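Long-range contacts in peptidoglycan synthetase penicillin-binding protein 3 (PDB 4YE5), which probably binds penicillin and, as in other transpeptidase-family members, probably cross-links peptidoglycan strands at the cell membrane: residues 282-287 and 403-408; 488-493 and 501-506; 410-415 and 518-523; 358-363 and 382-387. All blocks are in the same frame, centred on the assembly; numbering follows the deposited sequence.

How the contacts relate
Contacts 1 and 3 are buried, contact 2 is partly buried and contact 4 lies at the surface. Contacts 2 and 3 share one antiparallel sheet, contact 3 adding a helix over it: 501-506 pairs with 488-493 on one side and with 518-523 on the other. Contact 1 packs against both; Phe283 touches Ile503 of contact 2 and Val522 of contact 3. It also meets contact 4, where Thr405 OG1 bonds Val383 N, whereas contacts 2 and 4 stay about 12 Å apart at their nearest atoms. Chemistry follows place: backbone bonds dominate the hairpin of contact 2, a backbone bridge and a carboxylate join the loops of contact 1, paired hydroxyls mark contact 3, and contact 4 relies on apolar side chains and water.

Contact 1. Residues 282-287 and 403-408; sequences TFEPGS and GYTVNV. With GOL (glycerol), chain E.
Glu284 OE2 accepts the backbone N-H of Gly403 at an OE2-N distance of 2.7 Å, with 161° at the hydrogen, through its anti lone pair, away from OE1. The same oxygen takes a second hydrogen bond, from O2 of a glycerol that probably came from the crystallisation liquor. Farther along, Phe283 and Val406 form a hydrogen-bonded antiparallel pair: Val406 N reaches Phe283 O at 2.8 Å and Phe283 N reaches Val406 O at 3.0 Å. This single beta bridge ties together two loops of the transpeptidase domain, one running into Ser287, whose OG bonds Lys290 and Lys486 in a pattern consistent with the SxxK site of penicillin-binding proteins. A water links Thr282 OG1 to Thr405 OG1, and Thr405 OG1 also bonds Val383 N. Val406 O lies over one face of the Phe283 ring, 3.6 Å above its plane and offset toward the rim. A chi1 of 47° sets that ring over its own backbone, and Phe283 CE1 touches Val406 CG2 at 3.7 Å. The Pro285 and Tyr404 side chains run crosswise, Pro285 CG meeting Tyr404 CE1 at 3.7 Å, while Tyr404 also packs on Ile368, Leu384 and Val398.

Contact 2. Residues 488-493 and 501-506; sequences GTAEVA and SIISDY
Glu491, Val492 and Ser501 together grip one water where the strands of the hairpin 484-492/501-510 run into their connecting loop. The water donates to Val492 O at 2.6 Å and to Glu491 OE2 at 3.1 Å, and accepts from Ser501 N at 3.1 Å. Glu491 reaches it with an extended chain whose CG stands anti to the backbone N (chi1 -175°). The ladder itself is antiparallel. Ala490 and Ile503 are a hydrogen-bonded pair, in which Ile503 N meets Ala490 O at 2.9 Å. Gly488 and Asp505 form another, with Asp505 N 3.0 Å from Gly488 O. On the face shared by Ala490, Val492 and Ile503, the Val492 and Ile503 side chains lie nearly perpendicular, CG1 of Val492 touching CG2 of Ile503 at 3.7 Å; Ile503 also rests on Phe283. Strand 484-492 is an outermost strand of the five-stranded sheet and carries Lys486 and Gly488 of a KSG sequence, consistent with the KTG-type motif that borders the active site in this family. Asp505 OD1 lies 2.9 Å from Gly488 O, and Asp505 OD2 comes close to Pro285 O. Both are O...O approaches between acceptors; two carbonyl oxygens this near a buried carboxylate would be expected to disfavour its negative charge, and might favour a proton.

Contact 3. Residues 410-415 and 518-523; sequences QLTNAI and VITVVL
Thr412 and Thr520 meet through their hydroxyls, OG1 to OG1 at 2.7 Å, a short hydrogen bond between two side chains that lie alongside each other, pointing opposite ways. Beside it, Thr412 CG2 lies 3.9 Å from Val518 CG1, and Ile415 CG2 approaches that same methyl of Val518 at 3.9 Å. Leu411 CD2 adds a looser touch on Thr520 CG2 at 4.2 Å. The torsion of Thr412 divides its two branches: CG2 is anti to the backbone N and heads for Val518, while OG1 lies beside that N (chi1 -66°), where it also bonds Val408 O one turn back in the helix. Helix 408-419 packs on the central strand 517-524 of the five-stranded antiparallel sheet of the penicillin-recognising fold, the segment axes coming within 8.7 Å at 145° between their N-to-C directions. Val518, Thr520 and Val522 face this helix. Alternate residues Ile519 and Val521 point the other way, onto helix 535-549, giving the helices on both sides of the sheet that the fold is known for. In the next shell, Ser507 OG of the neighbouring strand bonds Thr520 OG1 and so provides a second partner for this buried hydroxyl. On the other flank, Thr412 touches Met246 and Gln248 of strand 242-249.

Contact 4. Residues 358-363 and 382-387; sequences QRYNFI and GVLHPS
Tyr360 and Ile363, three residues apart on helix 356-365, pack against Leu384 in the loop that leads to helix 394-397; this is a helix-on-loop contact at the surface of the transpeptidase domain. The apolar part centres on Leu384 CD2, which lies 3.7 Å from Tyr360 CE1 and 3.9 Å from Ile363 CG2. This methyl sits between the two helical side chains, with Leu384 CG backing it against Tyr360 CE1 and Leu384 CD1 making a looser approach to Ile363 CG2 at 4.2 Å. With CG anti to the backbone N (chi1 178°), the Tyr360 ring extends beside Leu384 and His385. Farther along the loop, Tyr360 CB meets Ser387 CB at 3.9 Å, and Pro386 CA approaches the ring obliquely. Together these touches place the ring alongside the chain from Leu384 to Ser387. The helix is also held from outside by Arg359, which binds the carbonyl oxygens of Met354 and Arg395. Polar contributions are of two kinds. His385 O sits at the edge of the Tyr360 ring, near its plane, 3.5 Å from CE1 and 3.6 Å from CD1, so the carbonyl faces the ring's C-H bonds rather than its pi cloud; its conventional partner is Trp390 NE1. Direct hydrogen bonds between the segments are absent, and a water supplies the indirect link. The bridging water donates to Leu384 O at 3.2 Å and lies 3.2 Å from Tyr360 OH.

Contact 1. Residues 282-287 and 403-408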
loop_
_atom_site.group_PDB
_atom_site.type_symbol
_atom_site.label_atom_id
_atom_site.label_comp_id
_atom_site.label_asym_id
_atom_site.label_seq_id
_atom_site.Cartn_x
_atom_site.Cartn_y
_atom_site.Cartn_z
ATOM N N THR A 282 -8.696 -3.879 -11.801
ATOM C CA THR A 282 -7.980 -4.386 -12.963
ATOM C C THR A 282 -8.722 -3.979 -14.232
ATOM O O THR A 282 -9.916 -3.731 -14.200
ATOM C CB THR A 282 -7.802 -5.925 -12.942
ATOM O OG1 THR A 282 -9.085 -6.553 -13.000
ATOM C CG2 THR A 282 -7.067 -6.379 -11.669
ATOM N N PHE A 283 -8.005 -3.906 -15.345
ATOM C CA PHE A 283 -8.565 -3.390 -16.589
ATOM C C PHE A 283 -7.618 -3.758 -17.715
ATOM O O PHE A 283 -6.425 -4.015 -17.474
ATOM C CB PHE A 283 -8.671 -1.858 -16.520
ATOM C CG PHE A 283 -7.406 -1.187 -16.006
ATOM C CD1 PHE A 283 -6.401 -0.804 -16.870
ATOM C CD2 PHE A 283 -7.219 -0.989 -14.637
ATOM C CE1 PHE A 283 -5.232 -0.197 -16.386
ATOM C CE2 PHE A 283 -6.065 -0.376 -14.144
ATOM C CZ PHE A 283 -5.070 0.006 -15.005
ATOM N N GLU A 284 -8.135 -3.764 -18.940
ATOM C CA GLU A 284 -7.281 -3.911 -20.105
ATOM C C GLU A 284 -6.531 -2.619 -20.261
ATOM O O GLU A 284 -7.128 -1.541 -20.137
ATOM C CB GLU A 284 -8.105 -4.202 -21.373
ATOM C CG GLU A 284 -8.814 -5.558 -21.363
ATOM C CD GLU A 284 -9.811 -5.677 -22.514
ATOM O OE1 GLU A 284 -10.754 -4.857 -22.578
ATOM O OE2 GLU A 284 -9.640 -6.577 -23.358
ATOM N N PRO A 285 -5.211 -2.707 -20.529
ATOM C CA PRO A 285 -4.402 -1.490 -20.637
ATOM C C PRO A 285 -4.568 -0.772 -21.984
ATOM O O PRO A 285 -4.119 0.362 -22.092
ATOM C CB PRO A 285 -2.968 -2.011 -20.479
ATOM C CG PRO A 285 -3.024 -3.398 -21.074
ATOM C CD PRO A 285 -4.398 -3.931 -20.658
ATOM N N GLY A 286 -5.184 -1.411 -22.979
ATOM C CA GLY A 286 -5.303 -0.801 -24.293
ATOM C C GLY A 286 -3.938 -0.505 -24.917
ATOM O O GLY A 286 -2.966 -1.220 -24.668
ATOM N N SER A 287 -3.850 0.579 -25.682
ATOM C CA SER A 287 -2.677 0.853 -26.523
ATOM C C SER A 287 -1.345 0.990 -25.752
ATOM O O SER A 287 -0.274 0.784 -26.320
ATOM C CB SER A 287 -2.947 2.081 -27.419
ATOM O OG SER A 287 -1.848 2.345 -28.302
ATOM N N GLY A 403 -7.662 -8.158 -24.162
ATOM C CA GLY A 403 -7.857 -9.577 -23.909
ATOM C C GLY A 403 -7.027 -10.094 -22.738
ATOM O O GLY A 403 -6.991 -11.298 -22.477
ATOM N N TYR A 404 -6.346 -9.182 -22.054
ATOM C CA TYR A 404 -5.666 -9.493 -20.797
ATOM C C TYR A 404 -5.822 -8.278 -19.915
ATOM O O TYR A 404 -6.107 -7.194 -20.422
ATOM C CB TYR A 404 -4.189 -9.826 -21.006
ATOM C CG TYR A 404 -3.279 -8.696 -21.498
ATOM C CD1 TYR A 404 -2.615 -7.861 -20.593
ATOM C CD2 TYR A 404 -3.034 -8.509 -22.858
ATOM C CE1 TYR A 404 -1.751 -6.857 -21.032
ATOM C CE2 TYR A 404 -2.174 -7.496 -23.309
ATOM C CZ TYR A 404 -1.538 -6.678 -22.388
ATOM O OH TYR A 404 -0.680 -5.684 -22.821
ATOM N N THR A 405 -5.686 -8.445 -18.603
ATOM C CA THR A 405 -5.934 -7.319 -17.705
ATOM C C THR A 405 -4.758 -7.085 -16.771
ATOM O O THR A 405 -4.014 -8.018 -16.461
ATOM C CB THR A 405 -7.129 -7.572 -16.794
ATOM O OG1 THR A 405 -6.831 -8.713 -15.974
ATOM C CG2 THR A 405 -8.409 -7.815 -17.624
ATOM N N VAL A 406 -4.623 -5.840 -16.307
ATOM C CA VAL A 406 -3.542 -5.447 -15.416
ATOM C C VAL A 406 -4.098 -4.589 -14.279
ATOM O O VAL A 406 -5.181 -4.027 -14.408
ATOM C CB VAL A 406 -2.525 -4.586 -16.177
ATOM C CG1 VAL A 406 -2.057 -5.313 -17.442
ATOM C CG2 VAL A 406 -3.154 -3.222 -16.552
ATOM N N ASN A 407 -3.367 -4.481 -13.167
ATOM C CA ASN A 407 -3.661 -3.396 -12.230
ATOM C C ASN A 407 -2.677 -2.263 -12.461
ATOM O O ASN A 407 -1.739 -2.399 -13.268
ATOM C CB ASN A 407 -3.696 -3.860 -10.760
ATOM C CG ASN A 407 -2.444 -4.584 -10.345
ATOM O OD1 ASN A 407 -1.327 -4.105 -10.565
ATOM N ND2 ASN A 407 -2.617 -5.763 -9.752
ATOM N N VAL A 408 -2.888 -1.140 -11.783
ATOM C CA VAL A 408 -2.039 0.010 -12.029
ATOM C C VAL A 408 -0.575 -0.240 -11.654
ATOM O O VAL A 408 0.332 0.310 -12.295
ATOM C CB VAL A 408 -2.618 1.314 -11.365
ATOM C CG1 VAL A 408 -2.422 1.315 -9.849
ATOM C CG2 VAL A 408 -1.976 2.570 -11.988
HETATM C C1 GOL E . -10.577 -10.235 -20.003
HETATM O O1 GOL E . -9.350 -10.938 -20.027
HETATM C C2 GOL E . -10.381 -8.825 -20.560
HETATM O O2 GOL E . -10.125 -8.905 -21.941
HETATM C C3 GOL E . -11.623 -7.960 -20.346
HETATM O O3 GOL E . -11.886 -7.817 -18.969
HETATM O O HOH W 1 -8.832 -8.921 -14.124
#

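Contact 2. Residues 488-493 and 501-506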
loop_
_atom_site.group_PDB
_atom_site.type_symbol
_atom_site.label_atom_id
_atom_site.label_comp_id
_atom_site.label_asym_id
_atom_site.label_seq_id
_atom_site.Cartn_x
_atom_site.Cartn_y
_atom_site.Cartn_z
ATOM N N GLY A 488 -3.969 5.193 -23.642
ATOM C CA GLY A 488 -4.860 4.128 -24.068
ATOM C C GLY A 488 -6.287 4.352 -23.573
ATOM O O GLY A 488 -6.532 5.255 -22.779
ATOM N N THR A 489 -7.219 3.540 -24.060
ATOM C CA THR A 489 -8.567 3.453 -23.515
ATOM C C THR A 489 -8.947 1.997 -23.591
ATOM O O THR A 489 -8.346 1.231 -24.357
ATOM C CB THR A 489 -9.619 4.255 -24.331
ATOM O OG1 THR A 489 -9.699 3.724 -25.651
ATOM C CG2 THR A 489 -9.252 5.742 -24.409
ATOM N N ALA A 490 -9.959 1.621 -22.816
ATOM C CA ALA A 490 -10.474 0.269 -22.828
ATOM C C ALA A 490 -11.881 0.279 -22.269
ATOM O O ALA A 490 -12.192 1.077 -21.377
ATOM C CB ALA A 490 -9.578 -0.640 -21.985
ATOM N N GLU A 491 -12.732 -0.602 -22.787
ATOM C CA GLU A 491 -14.055 -0.773 -22.209
ATOM C C GLU A 491 -13.960 -1.485 -20.858
ATOM O O GLU A 491 -13.168 -2.421 -20.686
ATOM C CB GLU A 491 -14.976 -1.554 -23.156
ATOM C CG GLU A 491 -16.397 -1.639 -22.633
ATOM C CD GLU A 491 -17.327 -2.409 -23.560
ATOM O OE1 GLU A 491 -16.915 -2.715 -24.704
ATOM O OE2 GLU A 491 -18.466 -2.697 -23.139
ATOM N N VAL A 492 -14.747 -0.999 -19.902
ATOM C CA VAL A 492 -14.858 -1.605 -18.585
ATOM C C VAL A 492 -16.347 -1.766 -18.280
ATOM O O VAL A 492 -17.200 -1.480 -19.134
ATOM C CB VAL A 492 -14.138 -0.770 -17.484
ATOM C CG1 VAL A 492 -12.612 -0.730 -17.742
ATOM C CG2 VAL A 492 -14.705 0.670 -17.398
ATOM N N ALA A 493 -16.651 -2.249 -17.078
ATOM C CA ALA A 493 -18.024 -2.538 -16.661
ATOM C C ALA A 493 -18.882 -1.275 -16.745
ATOM O O ALA A 493 -18.535 -0.236 -16.162
ATOM C CB ALA A 493 -18.019 -3.102 -15.236
ATOM N N SER A 501 -18.989 1.894 -20.778
ATOM C CA SER A 501 -18.033 2.674 -19.996
ATOM C C SER A 501 -16.630 2.388 -20.483
ATOM O O SER A 501 -16.343 1.288 -20.971
ATOM C CB SER A 501 -18.135 2.363 -18.501
ATOM O OG SER A 501 -19.291 2.963 -17.921
ATOM N N ILE A 502 -15.753 3.375 -20.346
ATOM C CA ILE A 502 -14.356 3.187 -20.702
ATOM C C ILE A 502 -13.455 3.751 -19.608
ATOM O O ILE A 502 -13.903 4.529 -18.769
ATOM C CB ILE A 502 -14.011 3.915 -22.029
ATOM C CG1 ILE A 502 -14.121 5.425 -21.839
ATOM C CG2 ILE A 502 -14.950 3.458 -23.183
ATOM C CD1 ILE A 502 -12.990 6.209 -22.497
ATOM N N ILE A 503 -12.192 3.329 -19.602
ATOM C CA ILE A 503 -11.180 4.022 -18.839
ATOM C C ILE A 503 -10.293 4.749 -19.832
ATOM O O ILE A 503 -10.161 4.313 -20.984
ATOM C CB ILE A 503 -10.307 3.065 -18.015
ATOM C CG1 ILE A 503 -9.851 1.907 -18.893
ATOM C CG2 ILE A 503 -11.110 2.531 -16.814
ATOM C CD1 ILE A 503 -8.535 1.358 -18.532
ATOM N N SER A 504 -9.728 5.863 -19.379
ATOM C CA SER A 504 -8.626 6.560 -20.032
ATOM C C SER A 504 -7.382 6.287 -19.192
ATOM O O SER A 504 -7.375 6.579 -17.996
ATOM C CB SER A 504 -8.915 8.067 -20.017
ATOM O OG SER A 504 -7.799 8.859 -20.401
ATOM N N ASP A 505 -6.336 5.721 -19.795
ATOM C CA ASP A 505 -5.093 5.492 -19.057
ATOM C C ASP A 505 -3.932 6.185 -19.732
ATOM O O ASP A 505 -3.973 6.483 -20.931
ATOM C CB ASP A 505 -4.805 3.999 -18.746
ATOM C CG ASP A 505 -4.660 3.114 -19.990
ATOM O OD1 ASP A 505 -4.844 3.598 -21.115
ATOM O OD2 ASP A 505 -4.371 1.892 -19.838
ATOM N N TYR A 506 -2.898 6.459 -18.953
ATOM C CA TYR A 506 -1.791 7.246 -19.461
ATOM C C TYR A 506 -0.641 7.003 -18.520
ATOM O O TYR A 506 -0.817 7.063 -17.313
ATOM C CB TYR A 506 -2.169 8.743 -19.468
ATOM C CG TYR A 506 -1.362 9.605 -20.447
ATOM C CD1 TYR A 506 -0.094 10.101 -20.105
ATOM C CD2 TYR A 506 -1.884 9.950 -21.696
ATOM C CE1 TYR A 506 0.644 10.922 -21.021
ATOM C CE2 TYR A 506 -1.155 10.758 -22.603
ATOM C CZ TYR A 506 0.100 11.239 -22.256
ATOM O OH TYR A 506 0.812 12.040 -23.165
HETATM O O HOH W 2 -19.314 -1.194 -20.540
#

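Contact 3. Residues 410-415 and 518-523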
loop_
_atom_site.group_PDB
_atom_site.type_symbol
_atom_site.label_atom_id
_atom_site.label_comp_id
_atom_site.label_asym_id
_atom_site.label_seq_id
_atom_site.Cartn_x
_atom_site.Cartn_y
_atom_site.Cartn_z
ATOM N N GLN A 410 1.124 -3.154 -11.849
ATOM C CA GLN A 410 1.720 -3.978 -12.899
ATOM C C GLN A 410 1.997 -3.152 -14.162
ATOM O O GLN A 410 3.053 -3.274 -14.782
ATOM C CB GLN A 410 0.772 -5.116 -13.261
ATOM C CG GLN A 410 0.648 -6.179 -12.178
ATOM C CD GLN A 410 -0.421 -7.187 -12.529
ATOM O OE1 GLN A 410 -1.469 -6.810 -13.058
ATOM N NE2 GLN A 410 -0.162 -8.473 -12.257
ATOM N N LEU A 411 1.047 -2.310 -14.542
ATOM C CA LEU A 411 1.227 -1.478 -15.727
ATOM C C LEU A 411 2.421 -0.536 -15.526
ATOM O O LEU A 411 3.256 -0.353 -16.404
ATOM C CB LEU A 411 -0.044 -0.658 -15.977
ATOM C CG LEU A 411 -0.018 0.194 -17.246
ATOM C CD1 LEU A 411 0.310 -0.688 -18.418
ATOM C CD2 LEU A 411 -1.368 0.886 -17.439
ATOM N N THR A 412 2.501 0.036 -14.332
ATOM C CA THR A 412 3.510 1.014 -14.014
ATOM C C THR A 412 4.887 0.343 -13.968
ATOM O O THR A 412 5.858 0.896 -14.466
ATOM C CB THR A 412 3.185 1.710 -12.683
ATOM O OG1 THR A 412 1.986 2.481 -12.846
ATOM C CG2 THR A 412 4.306 2.651 -12.261
ATOM N N ASN A 413 4.963 -0.851 -13.383
ATOM C CA ASN A 413 6.216 -1.585 -13.365
ATOM C C ASN A 413 6.682 -1.989 -14.773
ATOM O O ASN A 413 7.874 -1.956 -15.063
ATOM C CB ASN A 413 6.150 -2.830 -12.468
ATOM C CG ASN A 413 7.491 -3.132 -11.807
ATOM O OD1 ASN A 413 8.297 -2.220 -11.581
ATOM N ND2 ASN A 413 7.739 -4.406 -11.492
ATOM N N ALA A 414 5.746 -2.367 -15.635
ATOM C CA ALA A 414 6.096 -2.743 -17.016
ATOM C C ALA A 414 6.682 -1.544 -17.763
ATOM O O ALA A 414 7.693 -1.648 -18.452
ATOM C CB ALA A 414 4.857 -3.281 -17.757
ATOM N N ILE A 415 6.042 -0.391 -17.627
ATOM C CA ILE A 415 6.584 0.829 -18.215
ATOM C C ILE A 415 7.942 1.222 -17.616
ATOM O O ILE A 415 8.825 1.729 -18.323
ATOM C CB ILE A 415 5.575 1.983 -18.087
ATOM C CG1 ILE A 415 4.345 1.677 -18.958
ATOM C CG2 ILE A 415 6.217 3.329 -18.467
ATOM C CD1 ILE A 415 4.670 1.540 -20.464
ATOM N N VAL A 518 8.069 7.263 -12.921
ATOM C CA VAL A 518 6.956 6.871 -13.760
ATOM C C VAL A 518 5.668 7.220 -13.034
ATOM O O VAL A 518 5.526 6.994 -11.817
ATOM C CB VAL A 518 6.968 5.363 -14.070
ATOM C CG1 VAL A 518 5.758 4.992 -14.960
ATOM C CG2 VAL A 518 8.286 5.002 -14.762
ATOM N N ILE A 519 4.748 7.796 -13.782
ATOM C CA ILE A 519 3.503 8.298 -13.237
ATOM C C ILE A 519 2.427 7.725 -14.103
ATOM O O ILE A 519 2.409 7.953 -15.312
ATOM C CB ILE A 519 3.406 9.828 -13.399
ATOM C CG1 ILE A 519 4.590 10.536 -12.710
ATOM C CG2 ILE A 519 2.083 10.347 -12.811
ATOM C CD1 ILE A 519 4.786 11.963 -13.251
ATOM N N THR A 520 1.512 6.994 -13.496
ATOM C CA THR A 520 0.431 6.421 -14.270
ATOM C C THR A 520 -0.899 6.888 -13.705
ATOM O O THR A 520 -1.081 6.917 -12.491
ATOM C CB THR A 520 0.492 4.886 -14.229
ATOM O OG1 THR A 520 1.757 4.445 -14.744
ATOM C CG2 THR A 520 -0.632 4.282 -15.079
ATOM N N VAL A 521 -1.826 7.251 -14.583
ATOM C CA VAL A 521 -3.160 7.681 -14.175
ATOM C C VAL A 521 -4.210 6.886 -14.954
ATOM O O VAL A 521 -4.051 6.657 -16.154
ATOM C CB VAL A 521 -3.361 9.196 -14.411
ATOM C CG1 VAL A 521 -4.862 9.600 -14.221
ATOM C CG2 VAL A 521 -2.492 9.999 -13.445
ATOM N N VAL A 522 -5.259 6.444 -14.264
ATOM C CA VAL A 522 -6.397 5.780 -14.904
ATOM C C VAL A 522 -7.681 6.438 -14.428
ATOM O O VAL A 522 -7.903 6.539 -13.221
ATOM C CB VAL A 522 -6.439 4.269 -14.537
ATOM C CG1 VAL A 522 -7.550 3.577 -15.302
ATOM C CG2 VAL A 522 -5.070 3.611 -14.832
ATOM N N LEU A 523 -8.521 6.888 -15.362
ATOM C CA LEU A 523 -9.798 7.532 -15.029
ATOM C C LEU A 523 -10.921 6.784 -15.706
ATOM O O LEU A 523 -10.805 6.419 -16.878
ATOM C CB LEU A 523 -9.826 8.996 -15.538
ATOM C CG LEU A 523 -8.638 9.878 -15.146
ATOM C CD1 LEU A 523 -8.768 11.240 -15.857
ATOM C CD2 LEU A 523 -8.572 10.085 -13.624
#

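Contact 4. Residues 358-363 and 382-387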
loop_
_atom_site.group_PDB
_atom_site.type_symbol
_atom_site.label_atom_id
_atom_site.label_comp_id
_atom_site.label_asym_id
_atom_site.label_seq_id
_atom_site.Cartn_x
_atom_site.Cartn_y
_atom_site.Cartn_z
ATOM N N GLN A 358 6.005 -16.439 -28.430
ATOM C CA GLN A 358 6.782 -15.216 -28.274
ATOM C C GLN A 358 5.915 -14.075 -27.757
ATOM O O GLN A 358 6.328 -13.331 -26.866
ATOM C CB GLN A 358 7.427 -14.822 -29.602
ATOM C CG GLN A 358 8.509 -15.772 -30.026
ATOM C CD GLN A 358 8.933 -15.541 -31.449
ATOM O OE1 GLN A 358 8.152 -15.061 -32.269
ATOM N NE2 GLN A 358 10.178 -15.880 -31.757
ATOM N N ARG A 359 4.709 -13.943 -28.309
ATOM C CA ARG A 359 3.779 -12.918 -27.825
ATOM C C ARG A 359 3.525 -13.080 -26.331
ATOM O O ARG A 359 3.697 -12.132 -25.570
ATOM C CB ARG A 359 2.459 -12.931 -28.619
ATOM C CG ARG A 359 2.653 -12.634 -30.100
ATOM C CD ARG A 359 1.398 -12.914 -30.955
ATOM N NE ARG A 359 1.721 -12.803 -32.381
ATOM C CZ ARG A 359 0.891 -12.343 -33.315
ATOM N NH1 ARG A 359 -0.333 -11.956 -32.983
ATOM N NH2 ARG A 359 1.288 -12.263 -34.582
ATOM N N TYR A 360 3.128 -14.281 -25.914
ATOM C CA TYR A 360 2.852 -14.542 -24.501
ATOM C C TYR A 360 4.094 -14.227 -23.652
ATOM O O TYR A 360 4.000 -13.576 -22.611
ATOM C CB TYR A 360 2.453 -16.011 -24.286
ATOM C CG TYR A 360 2.206 -16.337 -22.824
ATOM C CD1 TYR A 360 0.936 -16.205 -22.264
ATOM C CD2 TYR A 360 3.250 -16.747 -21.995
ATOM C CE1 TYR A 360 0.708 -16.482 -20.923
ATOM C CE2 TYR A 360 3.030 -17.028 -20.653
ATOM C CZ TYR A 360 1.760 -16.898 -20.126
ATOM O OH TYR A 360 1.551 -17.169 -18.792
ATOM N N ASN A 361 5.250 -14.717 -24.107
ATOM C CA ASN A 361 6.493 -14.593 -23.359
ATOM C C ASN A 361 6.847 -13.153 -23.058
ATOM O O ASN A 361 7.176 -12.827 -21.933
ATOM C CB ASN A 361 7.658 -15.248 -24.105
ATOM C CG ASN A 361 8.983 -15.050 -23.389
ATOM O OD1 ASN A 361 9.299 -15.764 -22.436
ATOM N ND2 ASN A 361 9.764 -14.073 -23.844
ATOM N N PHE A 362 6.771 -12.280 -24.053
ATOM C CA PHE A 362 7.144 -10.897 -23.783
ATOM C C PHE A 362 6.155 -10.148 -22.920
ATOM O O PHE A 362 6.556 -9.384 -22.055
ATOM C CB PHE A 362 7.576 -10.141 -25.041
ATOM C CG PHE A 362 9.015 -10.432 -25.406
ATOM C CD1 PHE A 362 10.052 -9.732 -24.803
ATOM C CD2 PHE A 362 9.327 -11.456 -26.283
ATOM C CE1 PHE A 362 11.386 -10.030 -25.115
ATOM C CE2 PHE A 362 10.648 -11.757 -26.604
ATOM C CZ PHE A 362 11.678 -11.043 -26.021
ATOM N N ILE A 363 4.870 -10.414 -23.091
ATOM C CA ILE A 363 3.905 -9.793 -22.194
ATOM C C ILE A 363 4.122 -10.276 -20.757
ATOM O O ILE A 363 4.222 -9.474 -19.825
ATOM C CB ILE A 363 2.473 -10.004 -22.696
ATOM C CG1 ILE A 363 2.305 -9.203 -23.998
ATOM C CG2 ILE A 363 1.456 -9.538 -21.625
ATOM C CD1 ILE A 363 1.256 -9.718 -24.890
ATOM N N GLY A 382 -4.213 -10.121 -11.931
ATOM C CA GLY A 382 -4.615 -9.798 -13.291
ATOM C C GLY A 382 -4.813 -11.072 -14.086
ATOM O O GLY A 382 -4.627 -12.172 -13.573
ATOM N N VAL A 383 -5.178 -10.939 -15.355
ATOM C CA VAL A 383 -5.459 -12.116 -16.168
ATOM C C VAL A 383 -4.674 -12.073 -17.463
ATOM O O VAL A 383 -4.740 -11.101 -18.198
ATOM C CB VAL A 383 -6.971 -12.235 -16.491
ATOM C CG1 VAL A 383 -7.229 -13.421 -17.411
ATOM C CG2 VAL A 383 -7.781 -12.378 -15.211
ATOM N N LEU A 384 -3.912 -13.126 -17.718
ATOM C CA LEU A 384 -3.275 -13.325 -19.010
ATOM C C LEU A 384 -3.353 -14.809 -19.320
ATOM O O LEU A 384 -2.663 -15.613 -18.692
ATOM C CB LEU A 384 -1.816 -12.876 -18.971
ATOM C CG LEU A 384 -1.027 -13.205 -20.245
ATOM C CD1 LEU A 384 -1.561 -12.436 -21.464
ATOM C CD2 LEU A 384 0.477 -12.945 -20.042
ATOM N N HIS A 385 -4.203 -15.179 -20.276
ATOM C CA HIS A 385 -4.423 -16.589 -20.599
ATOM C C HIS A 385 -3.246 -17.209 -21.337
ATOM O O HIS A 385 -2.605 -16.539 -22.145
ATOM C CB HIS A 385 -5.692 -16.753 -21.441
ATOM C CG HIS A 385 -6.935 -16.301 -20.746
ATOM N ND1 HIS A 385 -7.721 -15.270 -21.219
ATOM C CD2 HIS A 385 -7.515 -16.723 -19.598
ATOM C CE1 HIS A 385 -8.732 -15.077 -20.391
ATOM N NE2 HIS A 385 -8.636 -15.949 -19.404
ATOM N N PRO A 386 -2.957 -18.497 -21.056
ATOM C CA PRO A 386 -1.907 -19.231 -21.777
ATOM C C PRO A 386 -2.132 -19.160 -23.285
ATOM O O PRO A 386 -3.279 -19.174 -23.735
ATOM C CB PRO A 386 -2.060 -20.674 -21.273
ATOM C CG PRO A 386 -3.399 -20.728 -20.574
ATOM C CD PRO A 386 -3.622 -19.337 -20.043
ATOM N N SER A 387 -1.050 -19.062 -24.050
ATOM C CA SER A 387 -1.165 -18.849 -25.491
ATOM C C SER A 387 -1.890 -19.977 -26.224
ATOM O O SER A 387 -2.544 -19.737 -27.234
ATOM C CB SER A 387 0.203 -18.580 -26.129
ATOM O OG SER A 387 1.083 -19.670 -25.937
HETATM O O HOH W 3 -0.240 -15.626 -16.654
#